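Local atomic coordinates of oxysterol-binding protein homolog 3 (Saccharomyces cerevisiae, PDB entry 4IC4), a protein that carries lipids in a hydrophobic pocket between membranes, using a domain that binds phosphatidylinositol 4-phosphate, and takes part in maintaining the sterol distribution of the cell. Residues V289-P292 with K293-G297; T299-T302 with A303-E307; K366-K369 with N370-K373; E383-K387 with H388-D392. One frame throughout, in Å; residues are numbered along the deposited sequence.

Contact 1: residues V289-P292 with K293-G297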
# COMPACT_ATOMS: atom_id res chain seq x y z
N VAL A 289 -8.52 -4.90 -13.92
CA VAL A 289 -8.98 -4.15 -15.07
C VAL A 289 -9.01 -5.11 -16.26
O VAL A 289 -8.43 -6.20 -16.20
CB VAL A 289 -8.02 -2.99 -15.43
CG1 VAL A 289 -8.04 -1.95 -14.32
CG2 VAL A 289 -6.60 -3.52 -15.64
N SER A 290 -9.68 -4.71 -17.32
CA SER A 290 -9.76 -5.54 -18.52
C SER A 290 -8.37 -5.62 -19.15
O SER A 290 -7.61 -4.65 -19.13
CB SER A 290 -10.76 -4.95 -19.51
OG SER A 290 -10.38 -3.65 -19.90
N ASN A 291 -8.04 -6.78 -19.72
CA ASN A 291 -6.75 -6.99 -20.37
C ASN A 291 -5.62 -6.50 -19.47
O ASN A 291 -4.80 -5.68 -19.87
CB ASN A 291 -6.72 -6.22 -21.70
CG ASN A 291 -7.87 -6.59 -22.60
OD1 ASN A 291 -8.57 -5.72 -23.12
ND2 ASN A 291 -8.07 -7.89 -22.80
N PRO A 292 -5.56 -7.02 -18.23
CA PRO A 292 -4.55 -6.65 -17.24
C PRO A 292 -3.08 -6.79 -17.64
O PRO A 292 -2.23 -6.07 -17.13
CB PRO A 292 -4.90 -7.52 -16.04
CG PRO A 292 -5.50 -8.74 -16.68
CD PRO A 292 -6.39 -8.13 -17.73
N LYS A 293 -2.79 -7.71 -18.56
CA LYS A 293 -1.41 -7.91 -18.99
C LYS A 293 -0.87 -6.65 -19.65
O LYS A 293 0.33 -6.37 -19.60
CB LYS A 293 -1.33 -9.08 -19.97
CG LYS A 293 0.08 -9.41 -20.41
CD LYS A 293 0.11 -10.66 -21.28
CE LYS A 293 1.54 -11.04 -21.62
NZ LYS A 293 1.61 -12.30 -22.42
N LYS A 294 -1.77 -5.87 -20.25
CA LYS A 294 -1.39 -4.65 -20.93
C LYS A 294 -1.55 -3.42 -20.05
O LYS A 294 -1.27 -2.30 -20.48
CB LYS A 294 -2.23 -4.47 -22.19
CG LYS A 294 -2.15 -5.64 -23.16
CD LYS A 294 -3.04 -5.41 -24.37
CE LYS A 294 -2.96 -6.57 -25.34
NZ LYS A 294 -1.56 -6.78 -25.81
N LYS A 295 -2.00 -3.63 -18.82
CA LYS A 295 -2.22 -2.52 -17.89
C LYS A 295 -1.60 -2.72 -16.51
O LYS A 295 -2.25 -2.49 -15.49
CB LYS A 295 -3.72 -2.27 -17.76
CG LYS A 295 -4.41 -1.97 -19.09
CD LYS A 295 -5.91 -1.81 -18.91
CE LYS A 295 -6.61 -1.67 -20.26
NZ LYS A 295 -6.34 -2.84 -21.13
N TYR A 296 -0.34 -3.16 -16.48
CA TYR A 296 0.40 -3.35 -15.24
C TYR A 296 -0.19 -4.36 -14.26
O TYR A 296 0.26 -4.45 -13.12
CB TYR A 296 0.54 -2.01 -14.52
CG TYR A 296 1.14 -0.90 -15.36
CD1 TYR A 296 2.52 -0.82 -15.55
CD2 TYR A 296 0.33 0.05 -15.97
CE1 TYR A 296 3.08 0.19 -16.32
CE2 TYR A 296 0.88 1.07 -16.76
CZ TYR A 296 2.26 1.12 -16.93
OH TYR A 296 2.82 2.12 -17.69
N GLY A 297 -1.20 -5.12 -14.68
CA GLY A 297 -1.81 -6.08 -13.79
C GLY A 297 -2.62 -5.42 -12.69
O GLY A 297 -2.92 -6.03 -11.66
O HOH W 1 -8.51 -2.67 -22.98
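K295 folds back over the backbone that precedes it, and its ammonium group donates to S290 O, with NZ and O 3.0 Å apart. NZ stands above that carbonyl's plane, 38° out of it. A second, weak bond runs from K295 NZ to N291 O at 3.5 Å, and one water accepts from K295 NZ while donating to N291 OD1. NZ thus has two sound partners, S290 O and the water, and one weak one, N291 O. The aliphatic stem of K295 is used as well: V289 CG2 rests 3.8 Å from K295 CD, the two side chains meeting at a slant. Beyond CG the chain is extended and bends at its last torsion (chi4 58°), which swings NZ onto the carbonyls. With K295 cut back to alanine, S290 O is likely to lose its ammonium donor and the V289 methyl its cover.

The backbone beneath sets up this return. K294 N bonds to N291 O at 3.1 Å, whereas P292 O takes two donors from opposite faces of its carbonyl plane, K295 N at 3.0 Å and G297 N at 2.8 Å. N291, Y296 and G297 all have positive phi. Further out, P292 lies on D111, the backbone of K294 is hydrogen-bonded to that of A37, and K295 also touches D33. The arrangement is a short 3-10 turn opened by a proline, set in the loop that leads from strand 281-284 to helix 300-305 of the OSBP-related domain.

Contact 2: residues T299-T302 with A303-E307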
# COMPACT_ATOMS: atom_id res chain seq x y z
N THR A 299 -5.58 -3.72 -10.39
CA THR A 299 -6.92 -4.11 -9.99
C THR A 299 -7.76 -2.88 -10.34
O THR A 299 -7.21 -1.83 -10.67
CB THR A 299 -7.07 -4.35 -8.46
OG1 THR A 299 -7.02 -3.10 -7.76
CG2 THR A 299 -5.98 -5.27 -7.94
N LYS A 300 -9.07 -3.01 -10.29
CA LYS A 300 -9.91 -1.85 -10.57
C LYS A 300 -9.61 -0.79 -9.51
O LYS A 300 -9.59 0.40 -9.81
CB LYS A 300 -11.39 -2.23 -10.55
CG LYS A 300 -11.81 -2.98 -11.79
CD LYS A 300 -13.29 -3.32 -11.78
CE LYS A 300 -13.68 -4.05 -13.06
NZ LYS A 300 -15.13 -4.41 -13.06
N PHE A 301 -9.36 -1.23 -8.28
CA PHE A 301 -9.06 -0.30 -7.19
C PHE A 301 -7.77 0.46 -7.51
O PHE A 301 -7.70 1.68 -7.32
CB PHE A 301 -8.91 -1.07 -5.87
CG PHE A 301 -8.85 -0.19 -4.65
CD1 PHE A 301 -10.01 0.36 -4.11
CD2 PHE A 301 -7.63 0.07 -4.03
CE1 PHE A 301 -9.96 1.16 -2.96
CE2 PHE A 301 -7.57 0.87 -2.87
CZ PHE A 301 -8.74 1.41 -2.34
N THR A 302 -6.76 -0.25 -8.01
CA THR A 302 -5.50 0.40 -8.35
C THR A 302 -5.72 1.46 -9.42
O THR A 302 -5.21 2.57 -9.34
CB THR A 302 -4.47 -0.59 -8.92
OG1 THR A 302 -4.49 -1.80 -8.15
CG2 THR A 302 -3.06 0.02 -8.86
N ALA A 303 -6.50 1.09 -10.44
CA ALA A 303 -6.79 1.99 -11.55
C ALA A 303 -7.53 3.25 -11.12
O ALA A 303 -7.47 4.28 -11.80
CB ALA A 303 -7.59 1.25 -12.62
N ASN A 304 -8.22 3.17 -10.00
CA ASN A 304 -8.99 4.30 -9.49
C ASN A 304 -8.22 5.23 -8.56
O ASN A 304 -8.68 6.34 -8.28
CB ASN A 304 -10.25 3.80 -8.79
CG ASN A 304 -11.27 3.26 -9.77
OD1 ASN A 304 -11.34 3.71 -10.91
ND2 ASN A 304 -12.09 2.31 -9.32
N LEU A 305 -7.06 4.78 -8.10
CA LEU A 305 -6.24 5.57 -7.18
C LEU A 305 -5.85 6.95 -7.68
O LEU A 305 -5.93 7.94 -6.95
CB LEU A 305 -4.97 4.79 -6.82
CG LEU A 305 -5.12 3.55 -5.94
CD1 LEU A 305 -3.83 2.75 -5.99
CD2 LEU A 305 -5.48 3.95 -4.51
N ASN A 306 -5.41 7.02 -8.94
CA ASN A 306 -4.95 8.29 -9.50
C ASN A 306 -5.99 9.09 -10.25
O ASN A 306 -5.64 10.03 -10.97
CB ASN A 306 -3.75 8.04 -10.42
CG ASN A 306 -2.81 9.23 -10.50
OD1 ASN A 306 -2.27 9.54 -11.57
ND2 ASN A 306 -2.60 9.90 -9.37
N GLU A 307 -7.26 8.75 -10.08
CA GLU A 307 -8.32 9.50 -10.76
C GLU A 307 -8.83 10.67 -9.93
O GLU A 307 -8.97 10.57 -8.71
CB GLU A 307 -9.50 8.59 -11.11
CG GLU A 307 -10.66 9.35 -11.77
CD GLU A 307 -11.84 8.48 -12.14
OE1 GLU A 307 -12.12 7.49 -11.43
OE2 GLU A 307 -12.52 8.80 -13.14
O HOH W 2 -4.69 4.95 -10.74
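L305 packs back against the previous turn of its helix. Its CD2 meets F301 CE2 at 4.1 Å, and on the other branch L305 CD1 lies 4.0 Å from T302 CG2. The T302 methyl is placed there because CG2 stands anti to the backbone N, which puts OG1 (chi1 -42°) on the side of T299. This is the buried, apolar side: F301 continues onto L130 and R132 and L305 onto F128, all of strand 127-132.

The polar groups here are held too. T302 OG1 accepts from T299 N at 3.1 Å, N-H...O angle 155°, and also bonds to E77; N304 OD1 accepts from N32 N. The helix begins with a sound bond from A303 N to T299 O (3.0 Å, 164°), but the next two i to i+4 bonds, N304 N to K300 O and L305 N to F301 O, are weak. Stronger i to i+3 bonds run beside them, as in L305 N to T302 O at 3.1 Å.

The looser side is that of K300, partly exposed, which stretches outward to a long, weak ion pair with D287. The C-terminal end is buried but water-mediated, a water accepting from N306 N at 2.8 Å. With T299 at the N-cap, the bond from T299 N to T302 OG1 supplies one half of a capping box.

Contact 3: residues K366-K369 with N370-K373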
# COMPACT_ATOMS: atom_id res chain seq x y z
N LYS A 366 5.82 13.46 14.71
CA LYS A 366 6.61 12.34 15.21
C LYS A 366 6.41 12.18 16.71
O LYS A 366 6.62 13.12 17.47
CB LYS A 366 8.08 12.57 14.88
CG LYS A 366 8.97 11.35 15.07
CD LYS A 366 10.37 11.60 14.54
CE LYS A 366 11.22 10.34 14.61
NZ LYS A 366 12.57 10.55 14.01
N VAL A 367 5.98 10.99 17.13
CA VAL A 367 5.74 10.72 18.54
C VAL A 367 6.88 9.90 19.15
O VAL A 367 7.07 9.89 20.36
CB VAL A 367 4.41 9.95 18.74
CG1 VAL A 367 4.18 9.67 20.22
CG2 VAL A 367 3.27 10.77 18.17
N SER A 368 7.64 9.22 18.29
CA SER A 368 8.77 8.41 18.75
C SER A 368 9.54 7.91 17.54
O SER A 368 9.24 8.29 16.40
CB SER A 368 8.27 7.21 19.55
OG SER A 368 7.59 6.28 18.72
N LYS A 369 10.55 7.08 17.78
CA LYS A 369 11.32 6.53 16.68
C LYS A 369 10.44 5.57 15.90
O LYS A 369 9.86 4.64 16.47
CB LYS A 369 12.54 5.76 17.20
CG LYS A 369 13.76 6.61 17.50
CD LYS A 369 14.98 5.72 17.71
CE LYS A 369 16.25 6.54 17.86
NZ LYS A 369 17.45 5.66 17.90
N ASN A 370 10.32 5.81 14.60
CA ASN A 370 9.52 4.96 13.73
C ASN A 370 8.02 5.04 14.02
O ASN A 370 7.29 4.10 13.73
CB ASN A 370 9.98 3.51 13.86
CG ASN A 370 11.49 3.37 13.75
OD1 ASN A 370 12.09 3.78 12.76
ND2 ASN A 370 12.11 2.80 14.78
N GLU A 371 7.57 6.17 14.57
CA GLU A 371 6.15 6.31 14.86
C GLU A 371 5.66 7.75 14.70
O GLU A 371 6.07 8.64 15.44
CB GLU A 371 5.86 5.83 16.28
CG GLU A 371 4.62 4.96 16.40
CD GLU A 371 4.80 3.61 15.74
OE1 GLU A 371 5.69 2.84 16.16
OE2 GLU A 371 4.04 3.30 14.80
N TRP A 372 4.78 7.97 13.73
CA TRP A 372 4.19 9.28 13.49
C TRP A 372 2.70 9.18 13.77
O TRP A 372 2.12 8.09 13.71
CB TRP A 372 4.42 9.72 12.04
CG TRP A 372 5.85 10.11 11.76
CD1 TRP A 372 6.94 9.29 11.73
CD2 TRP A 372 6.34 11.43 11.48
NE1 TRP A 372 8.07 10.01 11.45
CE2 TRP A 372 7.73 11.33 11.29
CE3 TRP A 372 5.73 12.69 11.37
CZ2 TRP A 372 8.54 12.44 11.00
CZ3 TRP A 372 6.53 13.80 11.08
CH2 TRP A 372 7.92 13.66 10.90
N LYS A 373 2.07 10.31 14.07
CA LYS A 373 0.65 10.33 14.39
C LYS A 373 -0.07 11.50 13.74
O LYS A 373 0.46 12.61 13.64
CB LYS A 373 0.50 10.40 15.92
CG LYS A 373 -0.92 10.43 16.46
CD LYS A 373 -0.89 10.34 17.98
CE LYS A 373 -2.27 10.44 18.59
NZ LYS A 373 -2.88 11.78 18.37
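A two-residue beta hairpin with a classic beta bulge joins strands 366-368 and 371-373, where V367 and S368 both face E371. The main-chain bonds give the evidence. V367 N donates to E371 O at 2.9 Å, lying in the carbonyl plane, and S368 N reaches the same oxygen in a weak bond of 3.3 Å. In return E371 N donates to S368 O, closing the type II turn from S368 to E371; N370, with positive phi, takes its third position. The short strand axes run at 139° to each other, well short of strictly antiparallel.

An apolar contact joins V367 and K373: V367 CG2 meets K373 CB at 3.6 Å, a slanting approach at the bulge. Polar contact is sparser. W372 N bonds to T165 OG1 and so ties the hairpin to strand 160-172; the link from E371 OE1 to R186 of strand 177-189 is a long, weak ion pair.

The aromatic contact belongs to the face carrying K366 and W372, a non-hydrogen-bonded pair. K366 CG is anti to the backbone N (chi1 -167°), and its extended chain passes over the indole, with CG and CD near NE1 and CZ2. K366 CB makes the CH-pi contact, sitting 3.8 Å from the centroid of the six-membered ring and 10° off its normal.

Contact 4: residues E383-K387 with H388-D392; sequences ERRKK and HDWSD
R384 NH2 is gripped by two oxygens, D392 OD1 at 2.8 Å and D389 O at 2.8 Å. The first bond is nearly straight (176°); the second is clearly bent. NH1 adds a bond to D392 OD2 at 2.9 Å, making an end-on bidentate salt bridge in which both carboxylate oxygens use their syn lone pairs and the two planes lie 9° apart. D392 CG takes the position between backbone N and carbonyl carbon (chi1 60°), which turns the carboxylate back to meet the arginine.

The arginine stem carries a second contact: R384 CB stands over one face of W390, 4.2 Å from the centroid of its six-membered ring. R385 CA lies 3.6 Å from W390 CZ2, and a water joins R385 O, H388 ND1 and W390 NE1.

Behind this, H388 with positive phi ends helix 381-386 in a Schellman motif, D389 N bonding to R384 O at 3.0 Å and H388 N weakly to R385 O. R384 NE is held by K379 O, and D389 OD2 by K379 NZ.

A leucine in place of R384 would probably leave the D392 carboxylate without its mate and D389 O without this donor. The in-plane pairing with D392 would be expected to stabilise the cationic guanidinium; D389, its charge shared with K379, probably adds at most a modest field.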
# COMPACT_ATOMS: atom_id res chain seq x y z
N GLU A 383 -9.70 19.17 8.52
CA GLU A 383 -10.29 20.46 8.86
C GLU A 383 -9.93 21.49 7.79
O GLU A 383 -10.77 22.28 7.37
CB GLU A 383 -9.84 20.92 10.25
CG GLU A 383 -10.57 20.22 11.39
CD GLU A 383 -12.08 20.36 11.28
OE1 GLU A 383 -12.58 21.50 11.23
OE2 GLU A 383 -12.77 19.32 11.25
N ARG A 384 -8.67 21.48 7.35
CA ARG A 384 -8.21 22.40 6.31
C ARG A 384 -9.00 22.19 5.02
O ARG A 384 -9.42 23.13 4.36
CB ARG A 384 -6.73 22.16 6.00
CG ARG A 384 -5.72 22.69 7.00
CD ARG A 384 -4.37 22.02 6.72
NE ARG A 384 -3.23 22.56 7.46
CZ ARG A 384 -2.51 23.61 7.09
NH1 ARG A 384 -1.49 24.02 7.83
NH2 ARG A 384 -2.82 24.28 5.98
N ARG A 385 -9.18 20.92 4.66
CA ARG A 385 -9.88 20.57 3.43
C ARG A 385 -11.27 21.19 3.33
O ARG A 385 -11.70 21.59 2.25
CB ARG A 385 -9.98 19.05 3.32
CG ARG A 385 -10.33 18.52 1.94
CD ARG A 385 -10.44 17.00 1.98
NE ARG A 385 -10.56 16.38 0.67
CZ ARG A 385 -11.66 16.39 -0.09
NH1 ARG A 385 -12.76 17.01 0.32
NH2 ARG A 385 -11.65 15.76 -1.26
N LYS A 386 -11.95 21.26 4.46
CA LYS A 386 -13.30 21.81 4.51
C LYS A 386 -13.36 23.27 4.03
O LYS A 386 -14.38 23.72 3.52
CB LYS A 386 -13.83 21.71 5.94
CG LYS A 386 -15.34 21.63 6.06
CD LYS A 386 -15.73 21.17 7.46
CE LYS A 386 -15.07 19.83 7.80
NZ LYS A 386 -15.40 19.35 9.17
N LYS A 387 -12.26 23.99 4.19
CA LYS A 387 -12.22 25.39 3.79
C LYS A 387 -11.10 25.74 2.80
O LYS A 387 -10.75 26.91 2.66
CB LYS A 387 -12.07 26.28 5.04
CG LYS A 387 -13.19 26.11 6.06
CD LYS A 387 -12.96 26.98 7.28
CE LYS A 387 -11.68 26.60 8.02
NZ LYS A 387 -11.42 27.49 9.19
N HIS A 388 -10.57 24.73 2.11
CA HIS A 388 -9.49 24.94 1.15
C HIS A 388 -8.35 25.74 1.80
O HIS A 388 -7.75 26.60 1.16
CB HIS A 388 -10.00 25.71 -0.08
CG HIS A 388 -11.22 25.13 -0.71
ND1 HIS A 388 -11.25 23.87 -1.27
CD2 HIS A 388 -12.46 25.65 -0.90
CE1 HIS A 388 -12.45 23.64 -1.77
NE2 HIS A 388 -13.20 24.70 -1.56
N ASP A 389 -8.07 25.45 3.07
CA ASP A 389 -7.03 26.15 3.81
C ASP A 389 -5.64 25.59 3.51
O ASP A 389 -5.06 24.86 4.32
CB ASP A 389 -7.33 26.08 5.31
CG ASP A 389 -6.30 26.80 6.16
OD1 ASP A 389 -5.68 27.76 5.67
OD2 ASP A 389 -6.13 26.41 7.34
N TRP A 390 -5.11 25.96 2.34
CA TRP A 390 -3.80 25.48 1.90
C TRP A 390 -2.82 26.60 1.55
O TRP A 390 -1.81 26.35 0.90
CB TRP A 390 -3.94 24.59 0.67
CG TRP A 390 -5.07 23.60 0.67
CD1 TRP A 390 -6.14 23.58 -0.18
CD2 TRP A 390 -5.19 22.43 1.50
NE1 TRP A 390 -6.91 22.47 0.05
CE2 TRP A 390 -6.35 21.75 1.07
CE3 TRP A 390 -4.44 21.89 2.54
CZ2 TRP A 390 -6.78 20.55 1.66
CZ3 TRP A 390 -4.85 20.70 3.13
CH2 TRP A 390 -6.02 20.04 2.68
N SER A 391 -3.11 27.83 1.96
CA SER A 391 -2.24 28.96 1.63
C SER A 391 -0.78 28.85 2.09
O SER A 391 0.10 29.46 1.50
CB SER A 391 -2.84 30.26 2.18
OG SER A 391 -4.08 30.54 1.57
N ASP A 392 -0.54 28.06 3.13
CA ASP A 392 0.80 27.88 3.67
C ASP A 392 1.49 26.63 3.13
O ASP A 392 2.57 26.26 3.59
CB ASP A 392 0.74 27.83 5.20
CG ASP A 392 -0.12 26.69 5.71
OD1 ASP A 392 -1.19 26.44 5.12
OD2 ASP A 392 0.26 26.06 6.72
O HOH W 3 -10.04 21.81 0.06

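In the fold
Contacts 1 and 2 follow one another along the chain, separated by one residue, and touch: V289 CG1 of contact 1 packs on A303 CB of contact 2 at 3.6 Å, so the turn rests on the helix that follows it. Contact 3 lies across the chain's centre from both, its centre 38 Å from that of contact 1 and 29 Å from that of contact 2. Contact 4 follows contact 3, their nearest atoms about 12 Å apart, and comes within about 9 Å of contact 2. The phosphatidylinositol 4-phosphate-binding residues lie outside all four: side chains of Y296 and T302 are about 9 and 12 Å from that of K118, and W372 about 10 Å from H146. Contact 4 is remote from them.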